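Local coordinates for protein vibralactone Cyclase (Boreostereum vibrans, PDB 6KD0) that catalyses the cyclization that forms the fused bicyclic beta-lactone of vibralactone, using an alpha/beta hydrolase fold, at residues V101-W106 and A174-G179; G109-D114 and S131-L136. All blocks are in the same frame, centred on the assembly; numbering follows the deposited sequence.

Interaction 1 of 2, residues V101-W106 and A174-G179; sequences VHCGGW and AGQSAG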
loop_
_atom_site.group_PDB
_atom_site.type_symbol
_atom_site.label_atom_id
_atom_site.label_comp_id
_atom_site.label_asym_id
_atom_site.label_seq_id
_atom_site.Cartn_x
_atom_site.Cartn_y
_atom_site.Cartn_z
ATOM N N VAL A 101 -4.755 -2.725 0.575
ATOM C CA VAL A 101 -3.876 -3.800 0.110
ATOM C C VAL A 101 -2.586 -3.780 0.926
ATOM O O VAL A 101 -1.754 -2.862 0.793
ATOM C CB VAL A 101 -3.568 -3.684 -1.384
ATOM C CG1 VAL A 101 -2.961 -5.006 -1.893
ATOM C CG2 VAL A 101 -4.825 -3.317 -2.138
ATOM N N HIS A 102 -2.370 -4.855 1.691
ATOM C CA HIS A 102 -1.264 -4.931 2.639
ATOM C C HIS A 102 0.090 -5.113 1.944
ATOM O O HIS A 102 0.187 -5.488 0.768
ATOM C CB HIS A 102 -1.509 -6.081 3.635
ATOM C CG HIS A 102 -1.309 -7.441 3.041
ATOM N ND1 HIS A 102 -0.060 -7.961 2.780
ATOM C CD2 HIS A 102 -2.199 -8.392 2.668
ATOM C CE1 HIS A 102 -0.188 -9.165 2.244
ATOM N NE2 HIS A 102 -1.478 -9.451 2.170
ATOM N N CYS A 103 1.146 -4.895 2.721
ATOM C CA CYS A 103 2.522 -4.932 2.253
ATOM C C CYS A 103 3.094 -6.346 2.317
ATOM O O CYS A 103 2.421 -7.318 2.699
ATOM C CB CYS A 103 3.391 -4.003 3.092
ATOM S SG CYS A 103 3.843 -4.747 4.701
ATOM N N GLY A 104 4.374 -6.445 1.960
ATOM C CA GLY A 104 5.131 -7.653 2.221
ATOM C C GLY A 104 6.010 -8.129 1.088
ATOM O O GLY A 104 6.352 -9.317 1.059
ATOM N N GLY A 105 6.387 -7.241 0.158
ATOM C CA GLY A 105 7.282 -7.645 -0.925
ATOM C C GLY A 105 6.694 -8.678 -1.869
ATOM O O GLY A 105 7.449 -9.331 -2.605
ATOM N N TRP A 106 5.358 -8.833 -1.866
ATOM C CA TRP A 106 4.564 -9.832 -2.599
ATOM C C TRP A 106 4.662 -11.235 -2.007
ATOM O O TRP A 106 3.890 -12.120 -2.399
ATOM C CB TRP A 106 4.928 -9.907 -4.083
ATOM C CG TRP A 106 4.828 -8.616 -4.816
ATOM C CD1 TRP A 106 3.685 -7.867 -5.035
ATOM C CD2 TRP A 106 5.898 -7.919 -5.465
ATOM N NE1 TRP A 106 4.001 -6.730 -5.761
ATOM C CE2 TRP A 106 5.346 -6.748 -6.048
ATOM C CE3 TRP A 106 7.273 -8.166 -5.609
ATOM C CZ2 TRP A 106 6.125 -5.827 -6.752
ATOM C CZ3 TRP A 106 8.044 -7.249 -6.313
ATOM C CH2 TRP A 106 7.465 -6.089 -6.872
ATOM N N ALA A 174 -6.223 1.812 -1.494
ATOM C CA ALA A 174 -5.029 2.222 -0.784
ATOM C C ALA A 174 -4.151 0.997 -0.629
ATOM O O ALA A 174 -4.663 -0.110 -0.480
ATOM C CB ALA A 174 -5.379 2.834 0.584
ATOM N N GLY A 175 -2.841 1.182 -0.700
ATOM C CA GLY A 175 -1.945 0.051 -0.538
ATOM C C GLY A 175 -0.583 0.481 -0.041
ATOM O O GLY A 175 -0.130 1.606 -0.286
ATOM N N GLN A 176 0.078 -0.446 0.643
ATOM C CA GLN A 176 1.376 -0.216 1.268
ATOM C C GLN A 176 2.436 -1.086 0.602
ATOM O O GLN A 176 2.285 -2.308 0.545
ATOM C CB GLN A 176 1.289 -0.529 2.760
ATOM C CG GLN A 176 2.555 -0.299 3.530
ATOM C CD GLN A 176 2.350 -0.624 4.989
ATOM O OE1 GLN A 176 2.763 -1.681 5.459
ATOM N NE2 GLN A 176 1.667 0.262 5.705
ATOM N N SER A 177 3.499 -0.454 0.100
ATOM C CA SER A 177 4.689 -1.131 -0.451
ATOM C C SER A 177 4.241 -2.067 -1.569
ATOM O O SER A 177 3.624 -1.581 -2.530
ATOM C CB SER A 177 5.482 -1.782 0.682
ATOM O OG SER A 177 6.692 -2.334 0.153
ATOM N N ALA A 178 4.515 -3.378 -1.506
ATOM C CA ALA A 178 4.093 -4.270 -2.585
ATOM C C ALA A 178 2.583 -4.224 -2.787
ATOM O O ALA A 178 2.094 -4.386 -3.920
ATOM C CB ALA A 178 4.561 -5.697 -2.303
ATOM N N GLY A 179 1.827 -3.998 -1.708
ATOM C CA GLY A 179 0.384 -3.862 -1.844
ATOM C C GLY A 179 -0.010 -2.600 -2.583
ATOM O O GLY A 179 -0.987 -2.597 -3.347
HETATM O O HOH W 1 0.675 -3.479 5.182
HETATM O O HOH W 2 5.797 -4.773 0.524
#

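Interaction 2 of 2, residues G109-D114 and S131-L136; sequences GNYEMD and SIDYRL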
loop_
_atom_site.group_PDB
_atom_site.type_symbol
_atom_site.label_atom_id
_atom_site.label_comp_id
_atom_site.label_asym_id
_atom_site.label_seq_id
_atom_site.Cartn_x
_atom_site.Cartn_y
_atom_site.Cartn_z
ATOM N N GLY A 109 2.609 -11.839 4.193
ATOM C CA GLY A 109 1.612 -11.055 4.894
ATOM C C GLY A 109 0.192 -11.492 4.608
ATOM O O GLY A 109 -0.080 -12.355 3.771
ATOM N N ASN A 110 -0.719 -10.849 5.332
ATOM C CA ASN A 110 -2.154 -11.084 5.272
ATOM C C ASN A 110 -2.814 -9.917 6.009
ATOM O O ASN A 110 -2.148 -8.945 6.365
ATOM C CB ASN A 110 -2.520 -12.466 5.847
ATOM C CG ASN A 110 -2.356 -12.576 7.369
ATOM O OD1 ASN A 110 -1.925 -11.646 8.057
ATOM N ND2 ASN A 110 -2.721 -13.748 7.901
ATOM N N TYR A 111 -4.125 -10.011 6.237
ATOM C CA TYR A 111 -4.873 -8.926 6.896
ATOM C C TYR A 111 -4.337 -8.566 8.296
ATOM O O TYR A 111 -4.569 -7.439 8.780
ATOM C CB TYR A 111 -6.348 -9.324 6.994
ATOM C CG TYR A 111 -6.533 -10.360 8.087
ATOM C CD1 TYR A 111 -6.204 -11.694 7.859
ATOM C CD2 TYR A 111 -6.972 -10.001 9.362
ATOM C CE1 TYR A 111 -6.327 -12.662 8.879
ATOM C CE2 TYR A 111 -7.105 -10.950 10.375
ATOM C CZ TYR A 111 -6.785 -12.267 10.124
ATOM O OH TYR A 111 -6.916 -13.190 11.136
ATOM N N GLU A 112 -3.612 -9.480 8.959
ATOM C CA GLU A 112 -3.169 -9.200 10.326
ATOM C C GLU A 112 -2.295 -7.958 10.390
ATOM O O GLU A 112 -2.404 -7.171 11.346
ATOM C CB GLU A 112 -2.416 -10.394 10.897
ATOM C CG GLU A 112 -3.302 -11.572 11.193
ATOM C CD GLU A 112 -2.504 -12.783 11.605
ATOM O OE1 GLU A 112 -1.855 -12.709 12.666
ATOM O OE2 GLU A 112 -2.507 -13.786 10.861
ATOM N N MET A 113 -1.508 -7.722 9.333
ATOM C CA MET A 113 -0.587 -6.591 9.288
ATOM C C MET A 113 -1.271 -5.278 9.626
ATOM O O MET A 113 -0.728 -4.456 10.376
ATOM C CB MET A 113 0.037 -6.496 7.906
ATOM C CG MET A 113 1.059 -7.589 7.645
ATOM S SD MET A 113 1.495 -7.565 5.904
ATOM C CE MET A 113 3.205 -8.096 5.972
ATOM N N ASP A 114 -2.457 -5.049 9.072
ATOM C CA ASP A 114 -3.051 -3.728 9.219
ATOM C C ASP A 114 -4.342 -3.801 10.003
ATOM O O ASP A 114 -5.083 -2.806 10.065
ATOM C CB ASP A 114 -3.264 -3.080 7.847
ATOM C CG ASP A 114 -1.991 -3.078 7.022
ATOM O OD1 ASP A 114 -1.054 -2.321 7.378
ATOM O OD2 ASP A 114 -1.908 -3.852 6.040
ATOM N N SER A 131 -9.882 -5.592 3.617
ATOM C CA SER A 131 -8.508 -6.081 3.558
ATOM C C SER A 131 -8.530 -7.509 3.024
ATOM O O SER A 131 -9.385 -8.300 3.427
ATOM C CB SER A 131 -7.873 -6.048 4.943
ATOM O OG SER A 131 -6.472 -6.274 4.859
ATOM N N ILE A 132 -7.606 -7.860 2.130
ATOM C CA ILE A 132 -7.696 -9.160 1.464
ATOM C C ILE A 132 -6.371 -9.916 1.523
ATOM O O ILE A 132 -5.281 -9.330 1.493
ATOM C CB ILE A 132 -8.200 -9.034 0.004
ATOM C CG1 ILE A 132 -7.067 -8.695 -0.983
ATOM C CG2 ILE A 132 -9.383 -8.071 -0.063
ATOM C CD1 ILE A 132 -6.481 -7.282 -0.822
ATOM N N ASP A 133 -6.486 -11.247 1.609
ATOM C CA ASP A 133 -5.335 -12.143 1.697
ATOM C C ASP A 133 -4.967 -12.648 0.300
ATOM O O ASP A 133 -5.180 -13.812 -0.056
ATOM C CB ASP A 133 -5.645 -13.304 2.640
ATOM C CG ASP A 133 -5.781 -12.859 4.093
ATOM O OD1 ASP A 133 -5.398 -11.708 4.400
ATOM O OD2 ASP A 133 -6.271 -13.661 4.919
ATOM N N TYR A 134 -4.417 -11.736 -0.508
ATOM C CA TYR A 134 -4.000 -12.101 -1.855
ATOM C C TYR A 134 -2.870 -13.125 -1.802
ATOM O O TYR A 134 -2.089 -13.183 -0.846
ATOM C CB TYR A 134 -3.587 -10.851 -2.648
ATOM C CG TYR A 134 -2.421 -10.043 -2.096
ATOM C CD1 TYR A 134 -1.098 -10.408 -2.352
ATOM C CD2 TYR A 134 -2.652 -8.884 -1.347
ATOM C CE1 TYR A 134 -0.023 -9.648 -1.848
ATOM C CE2 TYR A 134 -1.596 -8.108 -0.855
ATOM C CZ TYR A 134 -0.285 -8.501 -1.110
ATOM O OH TYR A 134 0.749 -7.749 -0.619
ATOM N N ARG A 135 -2.779 -13.953 -2.841
ATOM C CA ARG A 135 -1.798 -15.033 -2.818
ATOM C C ARG A 135 -0.370 -14.490 -2.876
ATOM O O ARG A 135 -0.090 -13.489 -3.546
ATOM C CB ARG A 135 -2.070 -16.013 -3.961
ATOM C CG ARG A 135 -3.011 -17.131 -3.532
ATOM C CD ARG A 135 -3.409 -18.012 -4.708
ATOM N NE ARG A 135 -4.365 -17.341 -5.581
ATOM C CZ ARG A 135 -4.905 -17.880 -6.671
ATOM N NH1 ARG A 135 -4.587 -19.122 -7.045
ATOM N NH2 ARG A 135 -5.767 -17.181 -7.395
ATOM N N LEU A 136 0.533 -15.152 -2.152
ATOM C CA LEU A 136 1.913 -14.713 -1.993
ATOM C C LEU A 136 2.854 -15.411 -2.960
ATOM O O LEU A 136 2.634 -16.559 -3.359
ATOM C CB LEU A 136 2.408 -14.984 -0.570
ATOM C CG LEU A 136 1.565 -14.306 0.520
ATOM C CD1 LEU A 136 2.106 -14.663 1.896
ATOM C CD2 LEU A 136 1.548 -12.808 0.298
HETATM O O HOH W 3 -2.067 -12.146 1.571
HETATM O O HOH W 4 -6.113 -5.689 7.661
#

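Interaction 1 of 2, residues V101-W106 and A174-G179
Val101 pairs with Gly175 as neighbours on parallel strands, their CA atoms 4.4 Å apart. Val101 N donates to Ala174 O at 2.8 Å, and Gln176 N donates to Val101 O at 3.0 Å. Both chains then leave the sheet. The 174-179 segment turns sharply at Ser177, which has positive phi, and enters helix 178-192. The 101-106 segment runs on over the start of that helix. Gly179 packs close against it, with a CA-H...O contact of 3.1 Å from its CA to His102 O.

Ala178 CB points into the loop and sits over one face of the Trp106 indole. It lies 3.6 Å from the centroid of the five-membered ring, a CH-pi contact. The indole NE1 is hydrogen-bonded to Asn181 OD1. Val101 CG1, anti to the backbone N (chi1 -165°), rests on Gly179. On the other flank Gln176 is extended, which brings OE1 3.4 Å from Cys103 CB. Water 1 joins this OE1 to Cys103 N, while NE2 is hydrogen-bonded to Gln207 OE1.

Water 2 accepts from the backbone N atoms of Gly104, Gly105 and Ala178, and also meets Ser177 OG at 2.6 Å. Ser177 OG is hydrogen-bonded to His311 NE2 as well. Gly175, Ser177 and Gly179 fit the GxSxG nucleophile elbow. Ser177 is probably the nucleophile of a triad with His311 and Asp281. The water among three N-H groups marks what is probably the oxyanion hole of this alpha/beta hydrolase.

Interaction 2 of 2, residues G109-D114 and S131-L136
Gly109 lies against Leu136, whose CD1 comes within 3.7 Å of Gly109 N. Water 3 donates both to Gly109 O and to Tyr134 O, and so bridges the two chains beside this contact. Asn110 meets Asp133 through its CB, 3.3 Å from Asp133 OD1. The Asn110 amide turns back on its own segment. CG lies between the backbone N and the carbonyl carbon (chi1 71°), and this turns OD1 toward Glu112 N, from which it accepts in an Asx turn; the donor stands above the amide carbonyl plane. ND2 donates to Glu112 OE2 at 3.0 Å, so both ends of the amide are held. This turn leads toward helix 115-125, part of the crossover in the alpha/beta hydrolase fold between strands 97-101 and 128-132, which are adjacent and parallel. Tyr111 N donates to Asp133 OD1 at 2.8 Å, on the syn side of the carboxylate. The tyrosine ring presents an edge to the same group, with CD1 3.5 Å from Asp133 OD2 and the two planes 31° apart. Asp133 OD2 is hydrogen-bonded to His79 ND1, and the His79 ring meets Tyr111 edge-to-face. Tyr111 CB also packs on Ser131 OG at 3.7 Å, and water 4 donates to both Tyr111 O and Ser131 OG.

From the N terminus, the chain leaves strand 97-101 and forms the 101-106 loop. It continues through 109-114 into helix 115-125 and returns along strand 128-132. Interaction 2 closes this short loop, with 16 residues between its segments. Interaction 1 closes later, when strand 171-176 arrives on the other side of strand 97-101, and its larger loop encloses interaction 2. The centres are about 9 Å apart. Residues 101-106 touch both segments of interaction 2: Tyr134 OH lies 2.7 Å from His102 O, probably hydrogen-bonded, and Met113 packs on Cys103. Together the contacts tie the loop after strand 97-101 to the ends of both neighbouring strands.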